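Local coordinates for extracellular solute-binding protein family 1 (Arthrobacter chlorophenolicus, PDB 4R2F) that binds the disaccharide laminaribiose in a cleft between two lobes and probably hands such sugars to a membrane transporter, at residues Q112-D117 and P320-S325; F194-G199 and N206-M211; A200-G205 and D260-Q265; I313-N318 and E327-Y332. One frame throughout, in Å; residues are numbered along the deposited sequence.

Contact 1 of 4, residues Q112-D117 and P320-S325; sequences QIAYAD and PSQEAS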
loop_
_atom_site.group_PDB
_atom_site.type_symbol
_atom_site.label_atom_id
_atom_site.label_comp_id
_atom_site.label_asym_id
_atom_site.label_seq_id
_atom_site.Cartn_x
_atom_site.Cartn_y
_atom_site.Cartn_z
ATOM N N GLN A 112 16.076 16.867 -3.867
ATOM C CA GLN A 112 14.891 17.737 -3.799
ATOM C C GLN A 112 14.082 17.543 -2.514
ATOM O O GLN A 112 13.093 18.247 -2.279
ATOM C CB GLN A 112 13.953 17.459 -4.978
ATOM C CG GLN A 112 14.617 17.403 -6.343
ATOM C CD GLN A 112 14.712 18.747 -7.024
ATOM O OE1 GLN A 112 14.434 19.786 -6.436
ATOM N NE2 GLN A 112 15.093 18.726 -8.288
ATOM N N ILE A 113 14.504 16.589 -1.692
ATOM C CA ILE A 113 13.889 16.357 -0.393
ATOM C C ILE A 113 14.476 17.312 0.651
ATOM O O ILE A 113 15.621 17.727 0.537
ATOM C CB ILE A 113 14.091 14.880 0.015
ATOM C CG1 ILE A 113 12.866 14.337 0.736
ATOM C CG2 ILE A 113 15.369 14.689 0.836
ATOM C CD1 ILE A 113 11.699 14.091 -0.202
ATOM N N ALA A 114 13.685 17.673 1.657
ATOM C CA ALA A 114 14.223 18.312 2.870
ATOM C C ALA A 114 14.257 17.303 4.021
ATOM O O ALA A 114 13.221 16.741 4.373
ATOM C CB ALA A 114 13.379 19.517 3.246
ATOM N N TYR A 115 15.438 17.077 4.599
ATOM C CA TYR A 115 15.619 16.071 5.639
ATOM C C TYR A 115 14.777 16.449 6.842
ATOM O O TYR A 115 14.629 17.624 7.149
ATOM C CB TYR A 115 17.108 15.918 6.026
ATOM C CG TYR A 115 17.916 15.335 4.906
ATOM C CD1 TYR A 115 17.760 14.015 4.547
ATOM C CD2 TYR A 115 18.813 16.113 4.172
ATOM C CE1 TYR A 115 18.465 13.470 3.480
ATOM C CE2 TYR A 115 19.535 15.569 3.114
ATOM C CZ TYR A 115 19.344 14.257 2.762
ATOM O OH TYR A 115 20.031 13.699 1.692
ATOM N N ALA A 116 14.227 15.431 7.497
ATOM C CA ALA A 116 13.281 15.602 8.587
ATOM C C ALA A 116 13.886 15.581 9.986
ATOM O O ALA A 116 13.151 15.431 10.971
ATOM C CB ALA A 116 12.202 14.529 8.472
ATOM N N ASP A 117 15.195 15.786 10.089
ATOM C CA ASP A 117 15.891 15.689 11.374
ATOM C C ASP A 117 15.326 16.655 12.409
ATOM O O ASP A 117 15.175 16.287 13.561
ATOM C CB ASP A 117 17.393 15.940 11.210
ATOM C CG ASP A 117 18.057 14.897 10.335
ATOM O OD1 ASP A 117 17.390 14.352 9.440
ATOM O OD2 ASP A 117 19.239 14.613 10.537
ATOM N N PRO A 320 8.471 27.914 0.793
ATOM C CA PRO A 320 8.716 29.311 1.127
ATOM C C PRO A 320 9.423 29.447 2.462
ATOM O O PRO A 320 10.065 30.453 2.696
ATOM C CB PRO A 320 7.303 29.904 1.212
ATOM C CG PRO A 320 6.438 28.743 1.534
ATOM C CD PRO A 320 7.030 27.609 0.756
ATOM N N SER A 321 9.300 28.453 3.339
ATOM C CA SER A 321 9.994 28.487 4.636
ATOM C C SER A 321 10.166 27.086 5.182
ATOM O O SER A 321 9.168 26.428 5.474
ATOM C CB SER A 321 9.181 29.302 5.652
ATOM O OG SER A 321 9.733 29.148 6.951
ATOM N N GLN A 322 11.412 26.637 5.352
ATOM C CA GLN A 322 11.667 25.305 5.914
ATOM C C GLN A 322 11.186 25.160 7.350
ATOM O O GLN A 322 10.718 24.105 7.736
ATOM C CB GLN A 322 13.156 24.942 5.818
ATOM C CG GLN A 322 13.495 23.543 6.322
ATOM C CD GLN A 322 12.730 22.427 5.628
ATOM O OE1 GLN A 322 12.362 22.532 4.443
ATOM N NE2 GLN A 322 12.511 21.329 6.354
ATOM N N GLU A 323 11.312 26.213 8.152
ATOM C CA GLU A 323 10.747 26.184 9.491
ATOM C C GLU A 323 9.251 25.934 9.492
ATOM O O GLU A 323 8.733 25.223 10.356
ATOM C CB GLU A 323 11.023 27.481 10.227
ATOM C CG GLU A 323 12.418 27.581 10.795
ATOM C CD GLU A 323 12.563 28.758 11.732
ATOM O OE1 GLU A 323 11.567 29.160 12.394
ATOM O OE2 GLU A 323 13.693 29.274 11.793
ATOM N N ALA A 324 8.553 26.548 8.551
ATOM C CA ALA A 324 7.115 26.362 8.454
ATOM C C ALA A 324 6.755 24.949 7.981
ATOM O O ALA A 324 5.814 24.350 8.501
ATOM C CB ALA A 324 6.504 27.410 7.524
ATOM N N SER A 325 7.475 24.421 6.999
ATOM C CA SER A 325 7.271 23.027 6.598
ATOM C C SER A 325 7.343 22.136 7.858
ATOM O O SER A 325 6.468 21.323 8.097
ATOM C CB SER A 325 8.317 22.593 5.583
ATOM O OG SER A 325 8.155 23.266 4.354
#
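Gln322 and Ala114 make this small surface contact, which buries 80 Å² in all. The amide end of Gln322 reaches the methyl group of Ala114: Ala114 CB lies 3.4 Å from Gln322 OE1 and 3.7 Å from Gln322 NE2, so both branches touch the same carbon. A bend at chi2 (57°) turns the end of the Gln322 chain into that position. Tyr115 contributes through its backbone, but Tyr115 O stays 4.3 Å from Gln322 NE2, too far for a bond. That amide nitrogen is instead hydrogen-bonded to Glu326, one turn further along the helix. Just before Gln322, Ser321 serves as N-cap, its OG accepting from Ala324 N at 3.3 Å. The contact thus sets the first turn of helix 322-335 beside the short strand 113-114. That strand runs antiparallel to strand 306-316, with Ala114 paired through its backbone to Met315, whose side chain is touched by both Ala114 and Gln322.

Contact 2 of 4, residues F194-G199 and N206-M211; sequences FATGSG and NHLMIM. With BGC (beta-D-glucopyranose), chain B.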
loop_
_atom_site.group_PDB
_atom_site.type_symbol
_atom_site.label_atom_id
_atom_site.label_comp_id
_atom_site.label_asym_id
_atom_site.label_seq_id
_atom_site.Cartn_x
_atom_site.Cartn_y
_atom_site.Cartn_z
ATOM N N PHE A 194 -11.352 -14.546 -6.479
ATOM C CA PHE A 194 -10.179 -13.785 -6.098
ATOM C C PHE A 194 -10.246 -12.420 -6.771
ATOM O O PHE A 194 -9.758 -12.220 -7.908
ATOM C CB PHE A 194 -8.903 -14.553 -6.460
ATOM C CG PHE A 194 -7.703 -14.176 -5.642
ATOM C CD1 PHE A 194 -7.632 -14.501 -4.300
ATOM C CD2 PHE A 194 -6.627 -13.555 -6.223
ATOM C CE1 PHE A 194 -6.527 -14.172 -3.546
ATOM C CE2 PHE A 194 -5.514 -13.237 -5.480
ATOM C CZ PHE A 194 -5.467 -13.534 -4.135
ATOM N N ALA A 195 -10.844 -11.479 -6.050
ATOM C CA ALA A 195 -11.145 -10.174 -6.579
ATOM C C ALA A 195 -9.895 -9.340 -6.535
ATOM O O ALA A 195 -9.197 -9.289 -5.510
ATOM C CB ALA A 195 -12.248 -9.512 -5.772
ATOM N N THR A 196 -9.625 -8.693 -7.654
ATOM C CA THR A 196 -8.510 -7.768 -7.779
ATOM C C THR A 196 -8.833 -6.775 -8.908
ATOM O O THR A 196 -9.924 -6.800 -9.456
ATOM C CB THR A 196 -7.180 -8.511 -7.993
ATOM O OG1 THR A 196 -6.098 -7.614 -7.744
ATOM C CG2 THR A 196 -7.069 -9.056 -9.400
ATOM N N GLY A 197 -7.894 -5.899 -9.234
ATOM C CA GLY A 197 -8.092 -4.956 -10.291
ATOM C C GLY A 197 -6.819 -4.240 -10.639
ATOM O O GLY A 197 -6.028 -3.933 -9.754
ATOM N N SER A 198 -6.655 -3.935 -11.924
ATOM C CA SER A 198 -5.493 -3.187 -12.422
ATOM C C SER A 198 -5.851 -2.072 -13.375
ATOM O O SER A 198 -5.004 -1.608 -14.153
ATOM C CB SER A 198 -4.477 -4.133 -13.074
ATOM O OG SER A 198 -5.003 -4.738 -14.240
ATOM N N GLY A 199 -7.082 -1.582 -13.263
ATOM C CA GLY A 199 -7.519 -0.467 -14.091
ATOM C C GLY A 199 -6.819 0.804 -13.711
ATOM O O GLY A 199 -6.019 0.815 -12.773
ATOM N N ASN A 206 -1.020 -4.718 -8.956
ATOM C CA ASN A 206 0.440 -4.635 -8.786
ATOM C C ASN A 206 0.832 -5.293 -7.480
ATOM O O ASN A 206 1.796 -6.052 -7.410
ATOM C CB ASN A 206 0.903 -3.181 -8.731
ATOM C CG ASN A 206 0.844 -2.470 -10.064
ATOM O OD1 ASN A 206 1.138 -1.283 -10.136
ATOM N ND2 ASN A 206 0.534 -3.189 -11.126
ATOM N N HIS A 207 0.062 -5.013 -6.433
ATOM C CA HIS A 207 0.449 -5.429 -5.111
ATOM C C HIS A 207 0.254 -6.917 -4.939
ATOM O O HIS A 207 1.024 -7.569 -4.239
ATOM C CB HIS A 207 -0.338 -4.667 -4.061
ATOM C CG HIS A 207 -0.107 -3.189 -4.097
ATOM N ND1 HIS A 207 -0.859 -2.297 -3.364
ATOM C CD2 HIS A 207 0.814 -2.446 -4.764
ATOM C CE1 HIS A 207 -0.422 -1.069 -3.584
ATOM N NE2 HIS A 207 0.596 -1.135 -4.427
ATOM N N LEU A 208 -0.784 -7.431 -5.587
ATOM C CA LEU A 208 -1.052 -8.837 -5.632
ATOM C C LEU A 208 0.125 -9.579 -6.262
ATOM O O LEU A 208 0.501 -10.624 -5.777
ATOM C CB LEU A 208 -2.331 -9.112 -6.429
ATOM C CG LEU A 208 -2.783 -10.561 -6.483
ATOM C CD1 LEU A 208 -2.944 -11.189 -5.096
ATOM C CD2 LEU A 208 -4.070 -10.665 -7.285
ATOM N N MET A 209 0.689 -9.051 -7.343
ATOM C CA MET A 209 1.789 -9.755 -8.058
ATOM C C MET A 209 2.918 -10.002 -7.049
ATOM O O MET A 209 3.350 -11.152 -6.819
ATOM C CB MET A 209 2.300 -8.946 -9.264
ATOM C CG MET A 209 1.325 -8.724 -10.436
ATOM S SD MET A 209 0.628 -10.190 -11.229
ATOM C CE MET A 209 -0.946 -10.320 -10.405
ATOM N N ILE A 210 3.307 -8.929 -6.371
ATOM C CA ILE A 210 4.410 -8.989 -5.428
ATOM C C ILE A 210 4.018 -9.743 -4.173
ATOM O O ILE A 210 4.811 -10.543 -3.683
ATOM C CB ILE A 210 4.949 -7.597 -5.033
ATOM C CG1 ILE A 210 5.252 -6.746 -6.263
ATOM C CG2 ILE A 210 6.209 -7.742 -4.165
ATOM C CD1 ILE A 210 6.317 -7.308 -7.165
ATOM N N MET A 211 2.807 -9.532 -3.654
ATOM C CA MET A 211 2.361 -10.330 -2.485
ATOM C C MET A 211 2.459 -11.821 -2.736
ATOM O O MET A 211 2.892 -12.568 -1.831
ATOM C CB MET A 211 0.942 -10.010 -1.987
ATOM C CG MET A 211 0.583 -10.802 -0.705
ATOM S SD MET A 211 -0.126 -12.430 -1.076
ATOM C CE MET A 211 -1.864 -11.973 -1.136
HETATM C C2 BGC B . 0.612 2.215 -1.039
HETATM C C3 BGC B . 1.835 3.079 -1.350
HETATM C C4 BGC B . 2.312 2.808 -2.770
HETATM C C5 BGC B . 1.168 3.013 -3.754
HETATM C C6 BGC B . 1.568 2.631 -5.186
HETATM C C1 BGC B . -0.446 2.605 -2.057
HETATM O O2 BGC B . 0.150 2.437 0.288
HETATM O O3 BGC B . 2.885 2.809 -0.422
HETATM O O4 BGC B . 3.337 3.731 -3.116
HETATM O O5 BGC B . 0.030 2.238 -3.361
HETATM O O6 BGC B . 1.894 1.229 -5.310
#
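Phe194 turns the edge of its ring, not a face, to Leu208. Leu208 CD1 sits near the ring plane, 3.3 Å from Phe194 CE2 and 3.6 Å from Phe194 CZ, while the other methyl, Leu208 CD2, reaches Phe194 CE2 at 3.5 Å. With both branches bearing on CE2, the packing is tight. Leu208 holds CG away from its backbone N (chi1 -176°), which directs the fork at the loop. Its CD2 also meets Thr196, with Thr196 OG1 at 3.7 Å, a van der Waals touch.

The second flat group, the imidazole of His207, belongs to the preceding helical position and serves the sugar. Its edge faces the chain B glucose: C6 lies in the ring plane, and His207 NE2 donates to O6 of that sugar over 2.8 Å, nearly straight at 172°. His207 ND1 is hydrogen-bonded to Arg156, so the ring is gripped at both nitrogens and its rotation is fixed; the ring of Phe309 also meets it. A leucine in its place would probably leave the glucose O6 and Arg156 each without this partner.

Helix 204-215 is therefore packed on the 194-199 loop by Leu208 while the neighbouring residue reaches into the glycan pocket, as expected for a solute-binding protein whose sugar is held in a cleft.

Contact 3 of 4, residues A200-G205 and D260-Q265; sequences AGNNIG and DNLNAQ. With BGC (beta-D-glucopyranose), chain C; BGC (beta-D-glucopyranose), chain B.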
loop_
_atom_site.group_PDB
_atom_site.type_symbol
_atom_site.label_atom_id
_atom_site.label_comp_id
_atom_site.label_asym_id
_atom_site.label_seq_id
_atom_site.Cartn_x
_atom_site.Cartn_y
_atom_site.Cartn_z
ATOM N N ALA A 200 -7.135 1.892 -14.420
ATOM C CA ALA A 200 -6.494 3.187 -14.175
ATOM C C ALA A 200 -6.691 3.605 -12.718
ATOM O O ALA A 200 -7.792 3.524 -12.187
ATOM C CB ALA A 200 -7.065 4.259 -15.091
ATOM N N GLY A 201 -5.619 4.043 -12.084
ATOM C CA GLY A 201 -5.668 4.438 -10.680
ATOM C C GLY A 201 -5.643 3.299 -9.669
ATOM O O GLY A 201 -5.579 3.535 -8.474
ATOM N N ASN A 202 -5.720 2.064 -10.133
ATOM C CA ASN A 202 -5.826 0.915 -9.239
ATOM C C ASN A 202 -4.504 0.142 -9.212
ATOM O O ASN A 202 -4.141 -0.527 -10.177
ATOM C CB ASN A 202 -6.972 0.016 -9.709
ATOM C CG ASN A 202 -7.365 -0.995 -8.677
ATOM O OD1 ASN A 202 -6.721 -1.109 -7.641
ATOM N ND2 ASN A 202 -8.425 -1.731 -8.947
ATOM N N ASN A 203 -3.807 0.228 -8.082
ATOM C CA ASN A 203 -2.518 -0.457 -7.854
ATOM C C ASN A 203 -2.603 -1.797 -7.111
ATOM O O ASN A 203 -1.584 -2.472 -6.853
ATOM C CB ASN A 203 -1.590 0.493 -7.076
ATOM C CG ASN A 203 -1.293 1.754 -7.839
ATOM O OD1 ASN A 203 -1.511 2.870 -7.366
ATOM N ND2 ASN A 203 -0.814 1.584 -9.032
ATOM N N ILE A 204 -3.814 -2.229 -6.801
ATOM C CA ILE A 204 -3.982 -3.450 -6.019
ATOM C C ILE A 204 -3.478 -4.683 -6.784
ATOM O O ILE A 204 -2.866 -5.585 -6.188
ATOM C CB ILE A 204 -5.447 -3.597 -5.585
ATOM C CG1 ILE A 204 -5.799 -2.485 -4.579
ATOM C CG2 ILE A 204 -5.754 -4.983 -5.037
ATOM C CD1 ILE A 204 -5.050 -2.535 -3.248
ATOM N N GLY A 205 -3.715 -4.714 -8.092
ATOM C CA GLY A 205 -3.189 -5.778 -8.946
ATOM C C GLY A 205 -1.683 -5.872 -8.867
ATOM O O GLY A 205 -1.133 -6.977 -8.744
ATOM N N ASP A 260 -13.043 2.070 -7.894
ATOM C CA ASP A 260 -14.501 2.056 -7.781
ATOM C C ASP A 260 -15.105 0.750 -8.233
ATOM O O ASP A 260 -16.035 0.258 -7.604
ATOM C CB ASP A 260 -15.127 3.219 -8.595
ATOM C CG ASP A 260 -14.973 4.568 -7.910
ATOM O OD1 ASP A 260 -14.627 4.614 -6.714
ATOM O OD2 ASP A 260 -15.194 5.597 -8.568
ATOM N N ASN A 261 -14.617 0.208 -9.348
ATOM C CA ASN A 261 -15.127 -1.064 -9.852
ATOM C C ASN A 261 -14.927 -2.169 -8.833
ATOM O O ASN A 261 -15.822 -2.976 -8.591
ATOM C CB ASN A 261 -14.408 -1.511 -11.126
ATOM C CG ASN A 261 -14.671 -0.619 -12.326
ATOM O OD1 ASN A 261 -13.862 -0.575 -13.240
ATOM N ND2 ASN A 261 -15.778 0.097 -12.326
ATOM N N LEU A 262 -13.733 -2.211 -8.265
ATOM C CA LEU A 262 -13.361 -3.247 -7.322
ATOM C C LEU A 262 -14.149 -3.107 -6.003
ATOM O O LEU A 262 -14.695 -4.090 -5.498
ATOM C CB LEU A 262 -11.840 -3.226 -7.093
ATOM C CG LEU A 262 -11.343 -4.208 -6.021
ATOM C CD1 LEU A 262 -11.764 -5.645 -6.310
ATOM C CD2 LEU A 262 -9.839 -4.088 -5.922
ATOM N N ASN A 263 -14.199 -1.894 -5.456
ATOM C CA ASN A 263 -15.015 -1.635 -4.278
ATOM C C ASN A 263 -16.482 -2.061 -4.495
ATOM O O ASN A 263 -17.066 -2.718 -3.646
ATOM C CB ASN A 263 -14.945 -0.167 -3.889
ATOM C CG ASN A 263 -13.612 0.223 -3.281
ATOM O OD1 ASN A 263 -12.799 -0.614 -2.914
ATOM N ND2 ASN A 263 -13.392 1.504 -3.163
ATOM N N ALA A 264 -17.058 -1.718 -5.646
ATOM C CA ALA A 264 -18.416 -2.127 -5.964
ATOM C C ALA A 264 -18.592 -3.637 -5.964
ATOM O O ALA A 264 -19.633 -4.122 -5.527
ATOM C CB ALA A 264 -18.879 -1.532 -7.296
ATOM N N GLN A 265 -17.595 -4.396 -6.435
ATOM C CA GLN A 265 -17.707 -5.861 -6.395
ATOM C C GLN A 265 -17.824 -6.375 -4.946
ATOM O O GLN A 265 -18.550 -7.315 -4.676
ATOM C CB GLN A 265 -16.523 -6.560 -7.063
ATOM C CG GLN A 265 -16.497 -6.501 -8.579
ATOM C CD GLN A 265 -15.597 -7.571 -9.178
ATOM O OE1 GLN A 265 -14.501 -7.872 -8.671
ATOM N NE2 GLN A 265 -16.072 -8.179 -10.247
HETATM C C2 BGC C . -3.965 2.153 -1.247
HETATM C C3 BGC C . -2.834 2.555 -2.206
HETATM C C4 BGC C . -3.267 2.251 -3.647
HETATM C C5 BGC C . -4.643 2.902 -3.944
HETATM C C6 BGC C . -5.110 2.705 -5.392
HETATM C C1 BGC C . -5.292 2.793 -1.695
HETATM O O1 BGC C . -6.372 2.360 -0.870
HETATM O O2 BGC C . -3.618 2.544 0.093
HETATM O O3 BGC C . -1.621 1.875 -1.787
HETATM O O4 BGC C . -2.340 2.723 -4.632
HETATM O O5 BGC C . -5.569 2.358 -3.043
HETATM O O6 BGC C . -5.108 1.313 -5.717
HETATM C C2 BGC B . 0.612 2.215 -1.039
HETATM C C3 BGC B . 1.835 3.079 -1.350
HETATM C C4 BGC B . 2.312 2.808 -2.770
HETATM C C5 BGC B . 1.168 3.013 -3.754
HETATM C C6 BGC B . 1.568 2.631 -5.186
HETATM C C1 BGC B . -0.446 2.605 -2.057
HETATM O O2 BGC B . 0.150 2.437 0.288
HETATM O O3 BGC B . 2.885 2.809 -0.422
HETATM O O4 BGC B . 3.337 3.731 -3.116
HETATM O O5 BGC B . 0.030 2.238 -3.361
HETATM O O6 BGC B . 1.894 1.229 -5.310
#
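Asn202 and Leu262 both swing their side chains away from their own backbone nitrogens (chi1 -166° for Asn202), and the two groups then cross at about a right angle. Asn202 ND2 comes 4.1 Å from Leu262 CD2, and the same methyl lies 4.3 Å from Ile204 CG2, so one branch of the leucine touches an amide and an apolar branch together. The amide is held at both ends. Asn202 OD1 accepts from Ile204 N at 3.2 Å, the donor standing 41° out of the carbonyl plane; this is an Asx turn leading into helix 204-215. Asn202 ND2 is hydrogen-bonded to the backbone oxygen of Tyr257. With alanine in this place, Ile204 N is likely to lose its cap and the Tyr257 oxygen its donor, leaving the turn free to shift.

The turn itself borders the ligand. Asn202 OD1 lies 3.5 Å from O6 of the chain C glucose, Asn203 N donates to that O6 over 2.9 Å (161°), Asn203 OD1 approaches O4 of the same sugar at 2.9 Å, and Gly201 O lies 3.2 Å from its C6.

The chemistry divides accordingly: Leu262 of helix 259-267 offers only dispersion contacts to the far side of the loop, while Asn202 is a pocket residue whose bonds to Ile204 N and the Tyr257 oxygen probably also fix the backbone presenting Asn203 N to the sugar hydroxymethyl group.

Contact 4 of 4, residues I313-N318 and E327-Y332; sequences IMMYTN and EFVVYY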
loop_
_atom_site.group_PDB
_atom_site.type_symbol
_atom_site.label_atom_id
_atom_site.label_comp_id
_atom_site.label_asym_id
_atom_site.label_seq_id
_atom_site.Cartn_x
_atom_site.Cartn_y
_atom_site.Cartn_z
ATOM N N ILE A 313 5.411 10.896 5.406
ATOM C CA ILE A 313 5.232 12.277 5.054
ATOM C C ILE A 313 6.587 12.855 4.802
ATOM O O ILE A 313 7.508 12.702 5.621
ATOM C CB ILE A 313 4.558 13.102 6.184
ATOM C CG1 ILE A 313 3.227 12.467 6.568
ATOM C CG2 ILE A 313 4.320 14.552 5.765
ATOM C CD1 ILE A 313 2.468 13.234 7.631
ATOM N N MET A 314 6.671 13.592 3.701
ATOM C CA MET A 314 7.922 14.079 3.185
ATOM C C MET A 314 7.862 15.577 2.951
ATOM O O MET A 314 6.810 16.164 2.688
ATOM C CB MET A 314 8.325 13.295 1.910
ATOM C CG MET A 314 7.488 13.461 0.673
ATOM S SD MET A 314 7.651 12.074 -0.464
ATOM C CE MET A 314 6.395 11.005 0.201
ATOM N N MET A 315 9.009 16.200 3.134
ATOM C CA MET A 315 9.161 17.636 2.941
ATOM C C MET A 315 10.105 17.843 1.747
ATOM O O MET A 315 10.952 16.992 1.482
ATOM C CB MET A 315 9.761 18.274 4.226
ATOM C CG MET A 315 8.856 18.352 5.438
ATOM S SD MET A 315 9.586 19.192 6.863
ATOM C CE MET A 315 10.897 18.063 7.197
ATOM N N TYR A 316 9.960 18.968 1.047
ATOM C CA TYR A 316 10.716 19.268 -0.169
ATOM C C TYR A 316 11.489 20.571 -0.053
ATOM O O TYR A 316 11.086 21.464 0.693
ATOM C CB TYR A 316 9.757 19.420 -1.348
ATOM C CG TYR A 316 8.959 18.174 -1.676
ATOM C CD1 TYR A 316 7.835 17.831 -0.949
ATOM C CD2 TYR A 316 9.343 17.344 -2.704
ATOM C CE1 TYR A 316 7.107 16.692 -1.243
ATOM C CE2 TYR A 316 8.627 16.205 -3.011
ATOM C CZ TYR A 316 7.501 15.878 -2.291
ATOM O OH TYR A 316 6.773 14.748 -2.632
ATOM N N THR A 317 12.563 20.699 -0.837
ATOM C CA THR A 317 13.378 21.911 -0.827
ATOM C C THR A 317 12.620 23.128 -1.331
ATOM O O THR A 317 12.912 24.242 -0.920
ATOM C CB THR A 317 14.677 21.768 -1.646
ATOM O OG1 THR A 317 14.357 21.343 -2.971
ATOM C CG2 THR A 317 15.641 20.759 -0.985
ATOM N N ASN A 318 11.658 22.919 -2.225
ATOM C CA ASN A 318 10.852 24.014 -2.724
ATOM C C ASN A 318 9.767 24.385 -1.741
ATOM O O ASN A 318 8.623 23.938 -1.862
ATOM C CB ASN A 318 10.230 23.665 -4.077
ATOM C CG ASN A 318 9.475 24.849 -4.688
ATOM O OD1 ASN A 318 9.526 25.953 -4.166
ATOM N ND2 ASN A 318 8.746 24.603 -5.763
ATOM N N GLU A 327 7.072 22.948 11.118
ATOM C CA GLU A 327 5.939 23.185 12.002
ATOM C C GLU A 327 4.676 22.506 11.500
ATOM O O GLU A 327 3.942 21.910 12.293
ATOM C CB GLU A 327 5.676 24.685 12.180
ATOM C CG GLU A 327 6.690 25.414 13.064
ATOM C CD GLU A 327 6.832 24.837 14.474
ATOM O OE1 GLU A 327 5.811 24.602 15.162
ATOM O OE2 GLU A 327 7.983 24.641 14.911
ATOM N N PHE A 328 4.425 22.586 10.190
ATOM C CA PHE A 328 3.246 21.965 9.630
ATOM C C PHE A 328 3.295 20.482 9.910
ATOM O O PHE A 328 2.293 19.912 10.337
ATOM C CB PHE A 328 3.086 22.161 8.111
ATOM C CG PHE A 328 1.898 21.403 7.549
ATOM C CD1 PHE A 328 0.613 21.900 7.677
ATOM C CD2 PHE A 328 2.062 20.159 6.957
ATOM C CE1 PHE A 328 -0.477 21.196 7.214
ATOM C CE2 PHE A 328 0.980 19.441 6.489
ATOM C CZ PHE A 328 -0.303 19.960 6.623
ATOM N N VAL A 329 4.440 19.856 9.635
ATOM C CA VAL A 329 4.532 18.394 9.761
ATOM C C VAL A 329 4.311 17.976 11.213
ATOM O O VAL A 329 3.644 16.998 11.464
ATOM C CB VAL A 329 5.847 17.809 9.199
ATOM C CG1 VAL A 329 6.007 16.331 9.581
ATOM C CG2 VAL A 329 5.930 17.969 7.683
ATOM N N VAL A 330 4.849 18.736 12.161
ATOM C CA VAL A 330 4.681 18.395 13.578
ATOM C C VAL A 330 3.208 18.555 13.984
ATOM O O VAL A 330 2.617 17.698 14.684
ATOM C CB VAL A 330 5.618 19.261 14.443
ATOM C CG1 VAL A 330 5.365 19.079 15.922
ATOM C CG2 VAL A 330 7.064 18.933 14.113
ATOM N N TYR A 331 2.613 19.644 13.534
ATOM C CA TYR A 331 1.188 19.879 13.747
ATOM C C TYR A 331 0.357 18.726 13.179
ATOM O O TYR A 331 -0.536 18.181 13.847
ATOM C CB TYR A 331 0.790 21.232 13.113
ATOM C CG TYR A 331 -0.697 21.391 12.899
ATOM C CD1 TYR A 331 -1.541 21.862 13.917
ATOM C CD2 TYR A 331 -1.265 21.049 11.682
ATOM C CE1 TYR A 331 -2.911 21.992 13.702
ATOM C CE2 TYR A 331 -2.619 21.180 11.458
ATOM C CZ TYR A 331 -3.443 21.645 12.463
ATOM O OH TYR A 331 -4.782 21.751 12.169
ATOM N N TYR A 332 0.654 18.338 11.941
ATOM C CA TYR A 332 -0.178 17.338 11.255
ATOM C C TYR A 332 -0.047 15.987 11.952
ATOM O O TYR A 332 -1.044 15.348 12.237
ATOM C CB TYR A 332 0.188 17.246 9.787
ATOM C CG TYR A 332 -0.823 16.557 8.873
ATOM C CD1 TYR A 332 -1.996 17.207 8.481
ATOM C CD2 TYR A 332 -0.571 15.287 8.348
ATOM C CE1 TYR A 332 -2.914 16.590 7.632
ATOM C CE2 TYR A 332 -1.470 14.659 7.487
ATOM C CZ TYR A 332 -2.651 15.313 7.127
ATOM O OH TYR A 332 -3.552 14.740 6.262
#
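Val329 and Ile313 bury the most surface here, yet the closest approaches of each are to other residues. Val329 CG2 rests 3.7 Å from Met315 CG and 3.9 Å from Met315 SD, and lies 4.2 Å from Ile313 CG2, so this single methyl is shared by two strand side chains. Ile313 sends its longer branch, extended at chi2 (-178°), to the edge of the Tyr332 ring: Ile313 CD1 is near the ring plane, 3.7 Å from Tyr332 CD2, and the two side chains cross at about a right angle. The contacts are wholly apolar.

Segment 327-332 of helix 322-335 runs almost antiparallel to strand 313-316 (168° between their directions), the axes 10.0 Å apart at closest, which is the layering of a helix on a sheet found in the alpha/beta lobes of solute-binding proteins. A short connection joins the strand to the helix that covers it.

Further out, Val119 of helix 117-126 touches both Met315 and Val329, and a salt bridge from Glu327 to Lys122 ties the same two helices together. On the other flank, Tyr332 meets the ring of Phe42 and packs on helix 50-61. The strand itself is set by backbone bonds from Ile313 to Val149 and from Met314 to Ser97.

The four contacts form two well separated pairs, contact 2 lying across the chain's centre from contacts 1 and 4. Contacts 1 and 4, centres 6 Å apart, share helix 322-335 and one sheet, where strands 113-114 and 306-316 are neighbours. Contacts 2 and 3, centres 9 Å apart, share helix 204-215, joined by a probable backbone hydrogen bond from Gly205 to Gly197; both touch the chain B glucose. The pairs stand 30 to 35 Å apart between centres. Along the chain, contacts 2 and 3 cross each other, nest within contact 1's loop and close before contact 4 opens; contacts 1 and 4 also cross. This order is consistent with a chain leaving one lobe, building the other and returning.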